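PDB 6TTB: formate dehydrogenase, which probably catalyses the NAD-dependent oxidation of formate to carbon dioxide, passing a hydride to the nicotinamide ring of the bound cofactor. Local coordinates for residues 47-52 with 328-333; 145-150 with 324-329; 128-133 with 358-363; 119-124 with 134-139. All blocks are in the same frame, centred on the assembly; numbering follows the deposited sequence.

How the interactions relate
Interactions 1 and 2 share M328 and T329: the turn 324-329 lies against helix 144-160 and the nicotinamide, and then runs into helix 330-348, whose first turn meets the loop 47-52. Their centres are 12 Å apart, and both touch the second subunit. Interactions 3 and 4 form a second pair, with centres 10 Å apart, joined through strand 135-138, where I359 meets V136. Interactions 2 and 4 both reach NAD, the former at the carboxamide end and the latter through V119; their nearest atoms are about 6 Å apart. Interaction 3 lies on the surface, its centre about 28 Å from that of interaction 2.

Interaction 1: residues 47-52 with 328-333; sequences ENQLLN and MTLEAQ
The side-chain oxygen of Q333 is gripped by two successive backbone amides of the loop 47-52. L50 N gives the shorter bond, 2.7 Å to Q333 OE1, and arrives nearly along the C=O axis. L51 N lies 3.0 Å from Q333 OE1 and is tilted 34° from the plane of that carbonyl. The other end of the same amide is turned back to its own segment, with Q333 NE2 donating to M328 O at 2.8 Å almost within the amide plane, so bonds at both ends fix the rotation of the group. This glutamine stands in the first turn of helix 330-348, which follows the N-cap residue T329; the loop it holds leads from strand 34-38 of the five-stranded parallel sheet toward helix 59-64. Q333 CG lies anti to its carbonyl carbon (chi1 -66°), and the chain runs extended from there to the loop. Q49 crosses it at about a right angle, the two amide planes 46° apart, and Q49 OE1 takes a weak bond from Q333 NE2 at 3.3 Å. Q49 NE2 turns instead to L51 O, 3.1 Å away, approaching from above the carbonyl plane. Beside these amides, L51 CD2 packs on M328 SD at 4.2 Å, while L50 CB and CD2 lie against Q333 CB. L330 CD2 meets N48 at CB and ND2, and N48 ND2 is hydrogen-bonded to N181 O of the second subunit.

Interaction 2: residues 145-150 with 324-329; sequences VSVAEH and HYSGMT. With NAD (nicotinamide-adenine-dinucleotide), chain C.
H150 reaches from helix 144-160 over the turn 324-329, its CB lying 3.6 Å from S326 CB. From CG onward the ring has S326 CB over one face, a CH-pi contact with that carbon 3.5 Å from the ring centroid. ND1 is also near this carbon, but its hydrogen bond goes to R160 of the second subunit, and NE2 has a weak one to T322. At the far edge CE1 points at Y325, with Y325 OH 3.6 Å away; the rings form an offset edge-to-face pair, planes at 88°. H150 CG stands anti to the backbone N (chi1 -151°), which carries the ring across to the turn. One helical turn back, S146 OG accepts from T329 OG1 at 2.9 Å; it also lies against S326 O, where the modelled distance is too short for the bond to be more than doubtful. R160 of the second subunit also bonds to S146 OG. V147 CG2 lies beside the nicotinamide ring, 3.3 Å from NAD C4N. From the turn, H324 NE2 donates to NAD O7N at 3.0 Å, and S326 OG lies 3.1 Å from NAD N7N. This is the nicotinamide end of the cofactor pocket, typical of the D-2-hydroxyacid dehydrogenase family, with the carboxamide held by the turn just before helix 330-348.

Interaction 3: residues 128-133 with 358-363; sequences AASEHN and IIVASG
V360 meets S130 across the surface seam between helix 126-131 and the C-terminal tail, which runs past the end of that helix. The helix closes with a Schellman motif at N133, whose positive phi of 64° accompanies bonds back into the last turn; there H132 ND1 also donates to A128 O at 3.1 Å. The tail enters at I358 and turns a corner at I359. There I359 and V360 both face V136, a classic beta bulge against strand 135-138, the edge strand of the five-stranded parallel sheet within this chain. V360 then points its CB toward the helix. With CG1 anti to the backbone N (chi1 163°), this branch comes over the backbone of the last turn, 4.0 Å from S130 CA, and it stands 4.2 Å from S130 CB. The touch is purely apolar, and L126 at the start of the helix also packs on V360. A361 points its methyl away, and the chain swings round to bring S362 opposite N133, their CA atoms 5.3 Å apart. S362 CB packs near the end of the N133 side chain. G363, the last residue modelled, carries the tail past the side chain of N133. Across the seam, S362 OG, anti to its backbone N (chi1 161°), donates to N133 O at 3.1 Å from well above the carbonyl plane.

Interaction 4: residues 119-124 with 134-139; sequences VGSDHV and IGVVEV. With NAD (nicotinamide-adenine-dinucleotide), chain C.
The loop 119-124 passes alongside strand 135-138, with V119 CA 5.3 Å from E138 CA, and then folds through a type I turn from S121 to V124 in which V124 N bonds to S121 O at 3.1 Å. E138 reaches across to this loop. Its CG sits between the backbone N and the carbonyl carbon (chi1 70°), and the chain beyond is extended, which brings the carboxylate beside G120. There G120 N makes a weak bond to E138 OE1 at 2.8 Å and S121 OG also approaches that oxygen, but E138 OE1 and S121 OG are less surely placed, so both bonds are tentative. The two branches of V119 part company: CG1 lies 3.7 Å from E138 OE2 and equally near NAD C6N, while CG2 lies 3.3 Å from V139 O. V119 thus stands between E138 and V139 on one hand and the nicotinamide ring on the other. Further along, V124 CG1 and V136 CG2 meet at 4.2 Å, the two side chains sliding past each other in opposite directions. The contact joins the loop after strand 113-116 to the next strand of the parallel sheet, with helix 126-131 making the crossover between them; L126 and A129 of that helix pack on V136, as does A114 of strand 113-116.

Interaction 1: residues 47-52 with 328-333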
# COMPACT_ATOMS: atom_id res chain seq x y z
N GLU A 47 6.21 10.90 -22.79
CA GLU A 47 6.14 10.18 -24.06
C GLU A 47 5.60 8.73 -23.90
O GLU A 47 5.57 7.97 -24.86
CB GLU A 47 7.52 10.23 -24.77
N ASN A 48 5.17 8.36 -22.68
CA ASN A 48 4.66 7.02 -22.37
C ASN A 48 3.13 6.93 -22.62
O ASN A 48 2.64 5.98 -23.23
CB ASN A 48 4.95 6.67 -20.91
CG ASN A 48 6.36 6.16 -20.67
OD1 ASN A 48 7.05 5.79 -21.60
ND2 ASN A 48 6.75 5.99 -19.41
N GLN A 49 2.38 7.90 -22.08
CA GLN A 49 0.93 7.87 -22.04
C GLN A 49 0.32 7.55 -23.41
O GLN A 49 0.67 8.14 -24.39
CB GLN A 49 0.48 9.24 -21.57
CG GLN A 49 -1.00 9.34 -21.35
CD GLN A 49 -1.50 8.47 -20.22
OE1 GLN A 49 -0.74 8.05 -19.34
NE2 GLN A 49 -2.78 8.26 -20.21
N LEU A 50 -0.66 6.65 -23.44
CA LEU A 50 -1.33 6.24 -24.68
C LEU A 50 -2.60 7.07 -24.81
O LEU A 50 -2.91 7.62 -25.89
CB LEU A 50 -1.65 4.73 -24.61
CG LEU A 50 -0.68 3.78 -25.37
CD1 LEU A 50 0.70 4.39 -25.64
CD2 LEU A 50 -0.55 2.40 -24.70
N LEU A 51 -3.32 7.15 -23.68
CA LEU A 51 -4.60 7.81 -23.58
C LEU A 51 -4.39 9.28 -23.34
O LEU A 51 -4.60 9.74 -22.20
CB LEU A 51 -5.33 7.24 -22.39
CG LEU A 51 -6.84 7.15 -22.53
CD1 LEU A 51 -7.22 5.82 -23.13
CD2 LEU A 51 -7.51 7.28 -21.18
N ASN A 52 -3.96 9.99 -24.40
CA ASN A 52 -3.98 11.42 -24.38
C ASN A 52 -4.28 11.95 -25.78
O ASN A 52 -4.43 11.18 -26.76
CB ASN A 52 -2.66 11.93 -23.86
CG ASN A 52 -1.52 11.34 -24.65
OD1 ASN A 52 -1.56 11.30 -25.89
ND2 ASN A 52 -0.50 10.88 -23.96
N MET A 328 -6.03 2.64 -15.40
CA MET A 328 -5.40 3.35 -16.51
C MET A 328 -3.88 3.17 -16.41
O MET A 328 -3.15 3.95 -17.01
CB MET A 328 -5.71 4.87 -16.44
CG MET A 328 -5.41 5.57 -17.71
SD MET A 328 -5.39 7.40 -17.59
CE MET A 328 -4.14 7.63 -16.30
N THR A 329 -3.42 2.15 -15.63
CA THR A 329 -2.01 1.74 -15.70
C THR A 329 -1.59 1.62 -17.16
O THR A 329 -2.43 1.42 -18.01
CB THR A 329 -1.72 0.39 -15.04
OG1 THR A 329 -2.59 -0.67 -15.46
CG2 THR A 329 -1.60 0.48 -13.55
N LEU A 330 -0.29 1.79 -17.44
CA LEU A 330 0.19 1.77 -18.82
C LEU A 330 -0.30 0.53 -19.54
O LEU A 330 -0.76 0.63 -20.64
CB LEU A 330 1.70 1.81 -18.81
CG LEU A 330 2.34 3.03 -19.45
CD1 LEU A 330 1.46 4.24 -19.28
CD2 LEU A 330 3.73 3.27 -18.87
N GLU A 331 -0.22 -0.64 -18.91
CA GLU A 331 -0.57 -1.87 -19.59
C GLU A 331 -2.06 -1.89 -19.82
O GLU A 331 -2.53 -2.38 -20.82
CB GLU A 331 -0.27 -3.06 -18.68
CG GLU A 331 1.19 -3.40 -18.58
CD GLU A 331 2.03 -2.57 -17.62
OE1 GLU A 331 1.45 -1.83 -16.70
OE2 GLU A 331 3.28 -2.67 -17.74
N ALA A 332 -2.79 -1.50 -18.80
CA ALA A 332 -4.22 -1.27 -18.95
C ALA A 332 -4.48 -0.45 -20.23
O ALA A 332 -5.41 -0.75 -20.95
CB ALA A 332 -4.74 -0.58 -17.71
N GLN A 333 -3.60 0.52 -20.56
CA GLN A 333 -3.82 1.34 -21.77
C GLN A 333 -3.85 0.47 -23.03
O GLN A 333 -4.83 0.53 -23.75
CB GLN A 333 -3.02 2.64 -21.82
CG GLN A 333 -3.45 3.62 -20.75
CD GLN A 333 -2.51 4.78 -20.58
OE1 GLN A 333 -2.16 5.44 -21.55
NE2 GLN A 333 -2.08 5.05 -19.33

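Interaction 2: residues 145-150 with 324-329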
# COMPACT_ATOMS: atom_id res chain seq x y z
N VAL A 145 -7.28 -6.57 -13.40
CA VAL A 145 -6.17 -6.96 -12.52
C VAL A 145 -5.56 -5.72 -11.90
O VAL A 145 -5.19 -5.72 -10.69
CB VAL A 145 -5.08 -7.69 -13.24
CG1 VAL A 145 -3.89 -7.84 -12.31
CG2 VAL A 145 -5.54 -9.03 -13.75
N SER A 146 -5.38 -4.71 -12.76
CA SER A 146 -4.83 -3.46 -12.32
C SER A 146 -5.54 -3.01 -11.07
O SER A 146 -4.88 -2.57 -10.11
CB SER A 146 -4.94 -2.42 -13.37
OG SER A 146 -4.09 -1.32 -13.09
N VAL A 147 -6.88 -3.04 -11.12
CA VAL A 147 -7.68 -2.47 -10.04
C VAL A 147 -7.52 -3.35 -8.80
O VAL A 147 -7.35 -2.83 -7.68
CB VAL A 147 -9.15 -2.25 -10.48
CG1 VAL A 147 -10.04 -1.78 -9.37
CG2 VAL A 147 -9.22 -1.26 -11.63
N ALA A 148 -7.36 -4.64 -8.97
CA ALA A 148 -7.18 -5.47 -7.79
C ALA A 148 -5.91 -5.07 -7.10
O ALA A 148 -5.91 -4.87 -5.86
CB ALA A 148 -7.12 -6.90 -8.15
N GLU A 149 -4.81 -4.97 -7.90
CA GLU A 149 -3.52 -4.57 -7.35
C GLU A 149 -3.72 -3.26 -6.58
O GLU A 149 -3.27 -3.09 -5.44
CB GLU A 149 -2.50 -4.34 -8.45
CG GLU A 149 -2.16 -5.54 -9.28
CD GLU A 149 -1.07 -5.31 -10.36
OE1 GLU A 149 -0.60 -4.18 -10.47
OE2 GLU A 149 -0.65 -6.30 -11.06
N HIS A 150 -4.37 -2.29 -7.21
CA HIS A 150 -4.47 -1.01 -6.54
C HIS A 150 -5.17 -1.19 -5.20
O HIS A 150 -4.86 -0.50 -4.23
CB HIS A 150 -5.26 -0.07 -7.38
CG HIS A 150 -4.86 1.32 -7.16
ND1 HIS A 150 -3.83 1.92 -7.90
CD2 HIS A 150 -5.35 2.27 -6.33
CE1 HIS A 150 -3.73 3.19 -7.54
NE2 HIS A 150 -4.66 3.42 -6.58
N HIS A 324 -7.68 9.16 -10.50
CA HIS A 324 -8.33 7.96 -10.95
C HIS A 324 -7.58 7.39 -12.12
O HIS A 324 -8.12 7.42 -13.23
CB HIS A 324 -9.79 8.24 -11.42
CG HIS A 324 -10.44 6.95 -11.86
ND1 HIS A 324 -11.67 6.89 -12.53
CD2 HIS A 324 -10.06 5.67 -11.69
CE1 HIS A 324 -12.01 5.60 -12.71
NE2 HIS A 324 -11.02 4.85 -12.24
N TYR A 325 -6.54 6.65 -11.84
CA TYR A 325 -5.81 6.03 -12.93
C TYR A 325 -5.60 4.51 -12.75
O TYR A 325 -4.93 3.90 -13.57
CB TYR A 325 -4.43 6.67 -13.00
CG TYR A 325 -3.56 6.28 -11.85
CD1 TYR A 325 -3.74 6.84 -10.59
CD2 TYR A 325 -2.57 5.32 -12.01
CE1 TYR A 325 -2.88 6.50 -9.55
CE2 TYR A 325 -1.74 4.96 -10.97
CZ TYR A 325 -1.87 5.58 -9.77
OH TYR A 325 -1.04 5.17 -8.80
N SER A 326 -6.16 3.93 -11.68
CA SER A 326 -5.84 2.57 -11.28
C SER A 326 -6.18 1.63 -12.42
O SER A 326 -5.38 0.73 -12.73
CB SER A 326 -6.53 2.14 -9.94
OG SER A 326 -7.85 1.64 -10.19
N GLY A 327 -7.29 1.91 -13.11
CA GLY A 327 -7.61 1.14 -14.31
C GLY A 327 -7.01 1.75 -15.58
O GLY A 327 -7.43 1.43 -16.69
N MET A 328 -6.03 2.64 -15.40
CA MET A 328 -5.40 3.35 -16.51
C MET A 328 -3.88 3.17 -16.41
O MET A 328 -3.15 3.95 -17.01
CB MET A 328 -5.71 4.87 -16.44
CG MET A 328 -5.41 5.57 -17.71
SD MET A 328 -5.39 7.40 -17.59
CE MET A 328 -4.14 7.63 -16.30
N THR A 329 -3.42 2.15 -15.63
CA THR A 329 -2.01 1.74 -15.70
C THR A 329 -1.59 1.62 -17.16
O THR A 329 -2.43 1.42 -18.01
CB THR A 329 -1.72 0.39 -15.04
OG1 THR A 329 -2.59 -0.67 -15.46
CG2 THR A 329 -1.60 0.48 -13.55
PA NAD C . -18.21 -7.63 -11.73
O1A NAD C . -19.53 -7.54 -12.42
O2A NAD C . -17.25 -8.78 -11.99
O5B NAD C . -18.39 -7.39 -10.15
C5B NAD C . -19.62 -6.86 -9.60
C4B NAD C . -20.24 -7.94 -8.74
O4B NAD C . -20.90 -7.28 -7.64
C3B NAD C . -21.30 -8.82 -9.45
O3B NAD C . -20.91 -10.16 -9.73
C2B NAD C . -22.53 -8.78 -8.54
O2B NAD C . -22.99 -10.06 -8.16
C1B NAD C . -22.11 -7.92 -7.34
N9A NAD C . -23.13 -6.93 -6.96
C8A NAD C . -24.24 -6.56 -7.70
N7A NAD C . -25.07 -5.78 -7.04
C5A NAD C . -24.53 -5.70 -5.76
C6A NAD C . -24.97 -5.07 -4.55
N6A NAD C . -26.12 -4.44 -4.42
N1A NAD C . -24.23 -5.28 -3.44
C2A NAD C . -23.08 -5.97 -3.55
N3A NAD C . -22.55 -6.56 -4.62
C4A NAD C . -23.33 -6.40 -5.70
O3 NAD C . -17.44 -6.32 -12.06
PN NAD C . -15.91 -6.14 -11.76
O1N NAD C . -15.21 -6.37 -13.07
O2N NAD C . -15.53 -6.97 -10.57
O5D NAD C . -15.89 -4.56 -11.37
C5D NAD C . -15.99 -4.18 -9.97
C4D NAD C . -16.27 -2.71 -9.94
O4D NAD C . -15.00 -2.02 -10.05
C3D NAD C . -17.16 -2.25 -11.11
O3D NAD C . -18.45 -1.83 -10.69
C2D NAD C . -16.34 -1.16 -11.82
O2D NAD C . -17.02 0.06 -12.06
C1D NAD C . -15.14 -0.92 -10.92
N1N NAD C . -13.94 -0.78 -11.75
C2N NAD C . -13.13 0.39 -11.62
C3N NAD C . -11.96 0.54 -12.41
C7N NAD C . -10.94 1.63 -12.07
O7N NAD C . -10.21 2.05 -12.97
N7N NAD C . -10.84 2.07 -10.80
C4N NAD C . -11.76 -0.39 -13.49
C5N NAD C . -12.59 -1.52 -13.62
C6N NAD C . -13.69 -1.68 -12.76

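Interaction 3: residues 128-133 with 358-363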
# COMPACT_ATOMS: atom_id res chain seq x y z
N ALA A 128 -31.65 8.24 -21.44
CA ALA A 128 -31.75 8.98 -22.72
C ALA A 128 -31.05 8.26 -23.87
O ALA A 128 -31.60 8.14 -24.94
CB ALA A 128 -31.24 10.39 -22.62
N ALA A 129 -29.80 7.86 -23.68
CA ALA A 129 -29.11 7.03 -24.68
C ALA A 129 -30.03 5.90 -25.15
O ALA A 129 -30.20 5.69 -26.35
CB ALA A 129 -27.77 6.52 -24.16
N SER A 130 -30.66 5.20 -24.21
CA SER A 130 -31.64 4.20 -24.58
C SER A 130 -32.77 4.75 -25.49
O SER A 130 -33.12 4.14 -26.50
CB SER A 130 -32.18 3.52 -23.43
OG SER A 130 -32.82 2.37 -23.92
N GLU A 131 -33.35 5.88 -25.10
CA GLU A 131 -34.56 6.39 -25.71
C GLU A 131 -34.27 6.91 -27.13
O GLU A 131 -35.16 6.97 -27.95
CB GLU A 131 -35.14 7.52 -24.88
CG GLU A 131 -35.51 7.14 -23.45
CD GLU A 131 -35.91 8.37 -22.61
OE1 GLU A 131 -36.59 8.17 -21.52
OE2 GLU A 131 -35.60 9.56 -23.07
N HIS A 132 -33.01 7.32 -27.38
CA HIS A 132 -32.57 7.83 -28.68
C HIS A 132 -31.89 6.72 -29.47
O HIS A 132 -31.33 6.95 -30.53
CB HIS A 132 -31.58 9.00 -28.45
CG HIS A 132 -32.27 10.23 -28.00
ND1 HIS A 132 -32.81 10.35 -26.74
CD2 HIS A 132 -32.67 11.33 -28.68
CE1 HIS A 132 -33.44 11.50 -26.64
NE2 HIS A 132 -33.35 12.14 -27.81
N ASN A 133 -31.81 5.55 -28.86
CA ASN A 133 -31.30 4.39 -29.55
C ASN A 133 -29.80 4.57 -29.93
O ASN A 133 -29.35 4.09 -30.96
CB ASN A 133 -32.30 3.90 -30.60
CG ASN A 133 -32.02 2.47 -30.98
OD1 ASN A 133 -32.21 2.11 -32.09
ND2 ASN A 133 -31.42 1.71 -30.09
N ILE A 358 -21.59 -4.71 -23.61
CA ILE A 358 -22.75 -3.87 -23.88
C ILE A 358 -23.38 -3.39 -22.58
O ILE A 358 -23.90 -4.18 -21.82
CB ILE A 358 -23.78 -4.59 -24.73
CG1 ILE A 358 -23.35 -4.68 -26.21
CG2 ILE A 358 -25.13 -3.90 -24.58
CD1 ILE A 358 -23.64 -6.08 -26.78
N ILE A 359 -23.39 -2.08 -22.41
CA ILE A 359 -24.18 -1.50 -21.35
C ILE A 359 -25.60 -1.25 -21.86
O ILE A 359 -26.52 -1.97 -21.53
CB ILE A 359 -23.46 -0.27 -20.78
CG1 ILE A 359 -22.12 -0.72 -20.19
CG2 ILE A 359 -24.30 0.45 -19.73
CD1 ILE A 359 -21.13 0.38 -20.15
N VAL A 360 -25.76 -0.30 -22.77
CA VAL A 360 -27.05 -0.15 -23.39
C VAL A 360 -26.99 -0.70 -24.82
O VAL A 360 -26.13 -0.32 -25.62
CB VAL A 360 -27.52 1.31 -23.35
CG1 VAL A 360 -28.62 1.55 -24.35
CG2 VAL A 360 -27.96 1.70 -21.96
N ALA A 361 -27.97 -1.58 -25.12
CA ALA A 361 -28.18 -2.21 -26.42
C ALA A 361 -28.93 -1.25 -27.36
O ALA A 361 -29.75 -0.45 -26.91
CB ALA A 361 -28.95 -3.47 -26.19
N SER A 362 -28.67 -1.40 -28.67
CA SER A 362 -29.16 -0.50 -29.72
C SER A 362 -29.38 -1.32 -30.98
O SER A 362 -28.84 -2.43 -31.08
CB SER A 362 -28.16 0.58 -29.96
OG SER A 362 -28.38 1.18 -31.22
N GLY A 363 -30.18 -0.81 -31.94
CA GLY A 363 -30.52 -1.63 -33.11
C GLY A 363 -29.72 -1.27 -34.37
O GLY A 363 -28.41 -1.31 -34.35

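Interaction 4: residues 119-124 with 134-139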
# COMPACT_ATOMS: atom_id res chain seq x y z
N VAL A 119 -13.57 1.03 -18.36
CA VAL A 119 -14.78 0.51 -17.79
C VAL A 119 -15.44 1.55 -16.85
O VAL A 119 -14.82 2.05 -15.91
CB VAL A 119 -14.44 -0.83 -17.09
CG1 VAL A 119 -15.43 -1.18 -16.00
CG2 VAL A 119 -14.39 -1.93 -18.14
N GLY A 120 -16.72 1.81 -17.08
CA GLY A 120 -17.48 2.66 -16.20
C GLY A 120 -18.15 3.76 -16.99
O GLY A 120 -17.48 4.69 -17.47
N SER A 121 -19.46 3.64 -17.15
CA SER A 121 -20.19 4.46 -18.08
C SER A 121 -21.13 5.36 -17.35
O SER A 121 -22.14 5.76 -17.89
CB SER A 121 -20.90 3.63 -19.01
OG SER A 121 -19.93 2.88 -19.69
N ASP A 122 -20.82 5.66 -16.10
CA ASP A 122 -21.83 6.42 -15.39
C ASP A 122 -21.80 7.85 -15.90
O ASP A 122 -22.70 8.58 -15.60
CB ASP A 122 -21.93 6.15 -13.87
CG ASP A 122 -20.56 5.93 -13.20
OD1 ASP A 122 -19.81 4.99 -13.65
OD2 ASP A 122 -20.19 6.75 -12.30
N HIS A 123 -20.89 8.17 -16.85
CA HIS A 123 -20.79 9.53 -17.39
C HIS A 123 -21.81 9.72 -18.51
O HIS A 123 -21.88 10.77 -19.15
CB HIS A 123 -19.34 9.87 -17.85
CG HIS A 123 -18.78 8.90 -18.88
ND1 HIS A 123 -18.51 7.54 -18.62
CD2 HIS A 123 -18.53 9.05 -20.20
CE1 HIS A 123 -18.16 6.91 -19.75
NE2 HIS A 123 -18.12 7.81 -20.72
N VAL A 124 -22.63 8.71 -18.73
CA VAL A 124 -23.57 8.76 -19.85
C VAL A 124 -24.96 8.53 -19.30
O VAL A 124 -25.15 7.54 -18.59
CB VAL A 124 -23.25 7.71 -20.95
CG1 VAL A 124 -24.18 7.85 -22.16
CG2 VAL A 124 -21.78 7.77 -21.40
N ILE A 134 -29.06 5.20 -29.03
CA ILE A 134 -27.60 5.19 -28.99
C ILE A 134 -27.13 3.95 -28.21
O ILE A 134 -27.66 3.66 -27.15
CB ILE A 134 -27.16 6.46 -28.24
CG1 ILE A 134 -27.38 7.72 -29.04
CG2 ILE A 134 -25.75 6.38 -27.68
CD1 ILE A 134 -27.66 8.87 -28.12
N GLY A 135 -26.09 3.27 -28.71
CA GLY A 135 -25.49 2.14 -28.02
C GLY A 135 -24.38 2.61 -27.10
O GLY A 135 -23.71 3.59 -27.41
N VAL A 136 -24.16 1.88 -26.02
CA VAL A 136 -23.14 2.24 -25.05
C VAL A 136 -22.33 1.00 -24.68
O VAL A 136 -22.90 -0.02 -24.21
CB VAL A 136 -23.80 2.83 -23.80
CG1 VAL A 136 -22.82 2.97 -22.67
CG2 VAL A 136 -24.48 4.16 -24.12
N VAL A 137 -21.00 1.09 -24.84
CA VAL A 137 -20.16 -0.07 -24.68
C VAL A 137 -18.89 0.38 -24.03
O VAL A 137 -18.33 1.39 -24.43
CB VAL A 137 -19.85 -0.78 -26.01
CG1 VAL A 137 -21.11 -1.05 -26.76
CG2 VAL A 137 -18.93 0.07 -26.85
N GLU A 138 -18.41 -0.43 -23.10
CA GLU A 138 -17.12 -0.23 -22.50
C GLU A 138 -16.32 -1.51 -22.75
O GLU A 138 -16.86 -2.44 -23.31
CB GLU A 138 -17.30 0.21 -21.03
CG GLU A 138 -17.82 -0.88 -20.05
CD GLU A 138 -18.44 -0.37 -18.72
OE1 GLU A 138 -18.87 0.81 -18.63
OE2 GLU A 138 -18.61 -1.19 -17.80
N VAL A 139 -15.03 -1.53 -22.33
CA VAL A 139 -14.05 -2.58 -22.59
C VAL A 139 -13.93 -3.51 -21.37
O VAL A 139 -12.94 -3.56 -20.64
CB VAL A 139 -12.69 -1.93 -22.87
CG1 VAL A 139 -11.68 -2.96 -23.36
CG2 VAL A 139 -12.82 -0.76 -23.85
PA NAD C . -18.21 -7.63 -11.73
O1A NAD C . -19.53 -7.54 -12.42
O2A NAD C . -17.25 -8.78 -11.99
O5B NAD C . -18.39 -7.39 -10.15
C5B NAD C . -19.62 -6.86 -9.60
C4B NAD C . -20.24 -7.94 -8.74
O4B NAD C . -20.90 -7.28 -7.64
C3B NAD C . -21.30 -8.82 -9.45
O3B NAD C . -20.91 -10.16 -9.73
C2B NAD C . -22.53 -8.78 -8.54
O2B NAD C . -22.99 -10.06 -8.16
C1B NAD C . -22.11 -7.92 -7.34
N9A NAD C . -23.13 -6.93 -6.96
C8A NAD C . -24.24 -6.56 -7.70
N7A NAD C . -25.07 -5.78 -7.04
C5A NAD C . -24.53 -5.70 -5.76
C6A NAD C . -24.97 -5.07 -4.55
N6A NAD C . -26.12 -4.44 -4.42
N1A NAD C . -24.23 -5.28 -3.44
C2A NAD C . -23.08 -5.97 -3.55
N3A NAD C . -22.55 -6.56 -4.62
C4A NAD C . -23.33 -6.40 -5.70
O3 NAD C . -17.44 -6.32 -12.06
PN NAD C . -15.91 -6.14 -11.76
O1N NAD C . -15.21 -6.37 -13.07
O2N NAD C . -15.53 -6.97 -10.57
O5D NAD C . -15.89 -4.56 -11.37
C5D NAD C . -15.99 -4.18 -9.97
C4D NAD C . -16.27 -2.71 -9.94
O4D NAD C . -15.00 -2.02 -10.05
C3D NAD C . -17.16 -2.25 -11.11
O3D NAD C . -18.45 -1.83 -10.69
C2D NAD C . -16.34 -1.16 -11.82
O2D NAD C . -17.02 0.06 -12.06
C1D NAD C . -15.14 -0.92 -10.92
N1N NAD C . -13.94 -0.78 -11.75
C2N NAD C . -13.13 0.39 -11.62
C3N NAD C . -11.96 0.54 -12.41
C7N NAD C . -10.94 1.63 -12.07
O7N NAD C . -10.21 2.05 -12.97
N7N NAD C . -10.84 2.07 -10.80
C4N NAD C . -11.76 -0.39 -13.49
C5N NAD C . -12.59 -1.52 -13.62
C6N NAD C . -13.69 -1.68 -12.76